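Local coordinates for SufE-like protein 1, chloroplastic/mitochondrial (Arabidopsis thaliana, PDB 4PUI), which activates a chloroplast cysteine desulfurase that mobilises sulfur for iron-sulfur cluster assembly, here represented by its BolA-like domain, at residues 7-12 and 76-81. Residues are numbered along the deposited sequence; the frame is centred on the assembly and turned at random.
Sequences GMRIRE and QDELKS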
loop_
_atom_site.group_PDB
_atom_site.type_symbol
_atom_site.label_atom_id
_atom_site.label_comp_id
_atom_site.label_asym_id
_atom_site.label_seq_id
_atom_site.Cartn_x
_atom_site.Cartn_y
_atom_site.Cartn_z
ATOM N N GLY A 7 -6.428 -1.692 7.461
ATOM C CA GLY A 7 -6.581 -1.901 6.023
ATOM C C GLY A 7 -7.415 -0.795 5.392
ATOM O O GLY A 7 -7.093 -0.289 4.317
ATOM N N MET A 8 -8.499 -0.423 6.064
ATOM C CA MET A 8 -9.374 0.635 5.570
ATOM C C MET A 8 -8.649 1.978 5.544
ATOM O O MET A 8 -8.779 2.744 4.580
ATOM C CB MET A 8 -10.660 0.715 6.402
ATOM C CG MET A 8 -11.570 -0.480 6.217
ATOM S SD MET A 8 -11.952 -0.755 4.463
ATOM C CE MET A 8 -13.182 0.509 4.163
ATOM N N ARG A 9 -7.875 2.262 6.592
ATOM C CA ARG A 9 -7.083 3.491 6.611
ATOM C C ARG A 9 -6.052 3.536 5.485
ATOM O O ARG A 9 -5.847 4.594 4.877
ATOM C CB ARG A 9 -6.357 3.676 7.952
ATOM C CG ARG A 9 -7.253 4.032 9.094
ATOM C CD ARG A 9 -6.441 4.520 10.299
ATOM N NE ARG A 9 -5.437 3.558 10.739
ATOM C CZ ARG A 9 -5.637 2.656 11.693
ATOM N NH1 ARG A 9 -6.808 2.582 12.294
ATOM N NH2 ARG A 9 -4.667 1.820 12.043
ATOM N N ILE A 10 -5.398 2.400 5.230
ATOM C CA ILE A 10 -4.393 2.308 4.170
ATOM C C ILE A 10 -5.053 2.574 2.821
ATOM O O ILE A 10 -4.559 3.379 2.034
ATOM C CB ILE A 10 -3.694 0.926 4.171
ATOM C CG1 ILE A 10 -2.740 0.801 5.368
ATOM C CG2 ILE A 10 -2.928 0.686 2.863
ATOM C CD1 ILE A 10 -2.178 -0.614 5.522
ATOM N N ARG A 11 -6.183 1.929 2.573
ATOM C CA ARG A 11 -6.903 2.137 1.318
ATOM C C ARG A 11 -7.311 3.606 1.161
ATOM O O ARG A 11 -7.141 4.197 0.102
ATOM C CB ARG A 11 -8.131 1.231 1.242
ATOM C CG ARG A 11 -9.046 1.557 0.073
ATOM C CD ARG A 11 -10.084 0.472 -0.165
ATOM N NE ARG A 11 -9.571 -0.595 -1.011
ATOM C CZ ARG A 11 -9.482 -0.523 -2.340
ATOM N NH1 ARG A 11 -9.864 0.578 -2.990
ATOM N NH2 ARG A 11 -9.007 -1.553 -3.026
ATOM N N GLU A 12 -7.837 4.205 2.220
ATOM C CA GLU A 12 -8.296 5.591 2.113
ATOM C C GLU A 12 -7.139 6.569 1.871
ATOM O O GLU A 12 -7.278 7.536 1.105
ATOM C CB GLU A 12 -9.108 5.990 3.349
ATOM C CG GLU A 12 -10.533 5.465 3.306
ATOM C CD GLU A 12 -11.257 5.599 4.630
ATOM O OE1 GLU A 12 -11.003 6.590 5.347
ATOM O OE2 GLU A 12 -12.081 4.710 4.948
ATOM N N GLN A 76 3.713 5.899 6.818
ATOM C CA GLN A 76 4.692 5.763 7.887
ATOM C C GLN A 76 4.046 5.698 9.260
ATOM O O GLN A 76 4.560 5.032 10.148
ATOM C CB GLN A 76 5.739 6.878 7.838
ATOM C CG GLN A 76 5.194 8.258 8.054
ATOM C CD GLN A 76 6.288 9.303 8.005
ATOM O OE1 GLN A 76 7.017 9.516 8.984
ATOM N NE2 GLN A 76 6.416 9.960 6.863
ATOM N N ASP A 77 2.903 6.352 9.432
ATOM C CA ASP A 77 2.281 6.349 10.762
ATOM C C ASP A 77 1.784 4.955 11.133
ATOM O O ASP A 77 1.799 4.583 12.299
ATOM C CB ASP A 77 1.166 7.382 10.850
ATOM C CG ASP A 77 1.707 8.792 10.983
ATOM O OD1 ASP A 77 2.804 8.952 11.561
ATOM O OD2 ASP A 77 1.045 9.733 10.501
ATOM N N GLU A 78 1.379 4.180 10.133
ATOM C CA GLU A 78 0.990 2.785 10.363
ATOM C C GLU A 78 2.216 1.953 10.700
ATOM O O GLU A 78 2.190 1.121 11.611
ATOM C CB GLU A 78 0.295 2.196 9.128
ATOM C CG GLU A 78 -0.914 2.997 8.631
ATOM C CD GLU A 78 -2.086 2.958 9.587
ATOM O OE1 GLU A 78 -2.085 2.127 10.514
ATOM O OE2 GLU A 78 -3.025 3.762 9.396
ATOM N N LEU A 79 3.302 2.192 9.971
ATOM C CA LEU A 79 4.539 1.444 10.174
ATOM C C LEU A 79 5.111 1.674 11.568
ATOM O O LEU A 79 5.799 0.809 12.104
ATOM C CB LEU A 79 5.576 1.825 9.123
ATOM C CG LEU A 79 5.213 1.395 7.709
ATOM C CD1 LEU A 79 6.052 2.162 6.716
ATOM C CD2 LEU A 79 5.403 -0.107 7.528
ATOM N N LYS A 80 4.819 2.840 12.139
ATOM C CA LYS A 80 5.265 3.196 13.490
ATOM C C LYS A 80 4.273 2.786 14.578
ATOM O O LYS A 80 4.393 3.244 15.720
ATOM C CB LYS A 80 5.482 4.708 13.593
ATOM C CG LYS A 80 6.576 5.282 12.703
ATOM C CD LYS A 80 6.435 6.798 12.654
ATOM C CE LYS A 80 7.463 7.451 11.745
ATOM N NZ LYS A 80 7.250 8.930 11.661
ATOM N N SER A 81 3.288 1.952 14.248
ATOM C CA SER A 81 2.267 1.601 15.240
ATOM C C SER A 81 1.566 0.271 14.995
ATOM O O SER A 81 0.377 0.121 15.301
ATOM C CB SER A 81 1.227 2.721 15.385
ATOM O OG SER A 81 0.590 3.005 14.151
#
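R9 lays the NE side of its guanidinium group along the carboxylate of E78, edge against edge, in a side-on bidentate salt bridge that joins two helices of the BolA-like domain. Helix 5-18 and the short helix 76-79 lie on the same face of the three-stranded mixed sheet, and the pair illustrates how a fork-shaped match of donors and acceptors can tie neighbouring helices near a surface. R9 NE reaches E78 OE2 at 2.8 Å, while R9 NH2 meets E78 OE1 at 3.0 Å. Both bonds are nearly straight, and each oxygen accepts through its syn lone pair. Because the guanidinium and carboxylate planes are only 10° apart, the double grip also restrains either group from turning. A bend at chi3 (-56°) swings the R9 guanidinium across to the carboxylate, and E78 folds at chi2 (-68°) to present both oxygens. R6 adds a second positive partner at E78 OE1, so the charges around this carboxylate would be expected to favour its ionised form. With an alanine here in place of the glutamate, the guanidinium groups of R9 and R6 would probably lose their shared carboxylate, and R9 would be likely to swing more freely. Beneath the polar bridge, I10 turns inward onto F50 and L52 of strand 49-55 and V25 of strand 22-27. Its flank also meets the aliphatic part of the glutamate, where I10 CG1 lies 4.3 Å from E78 CG.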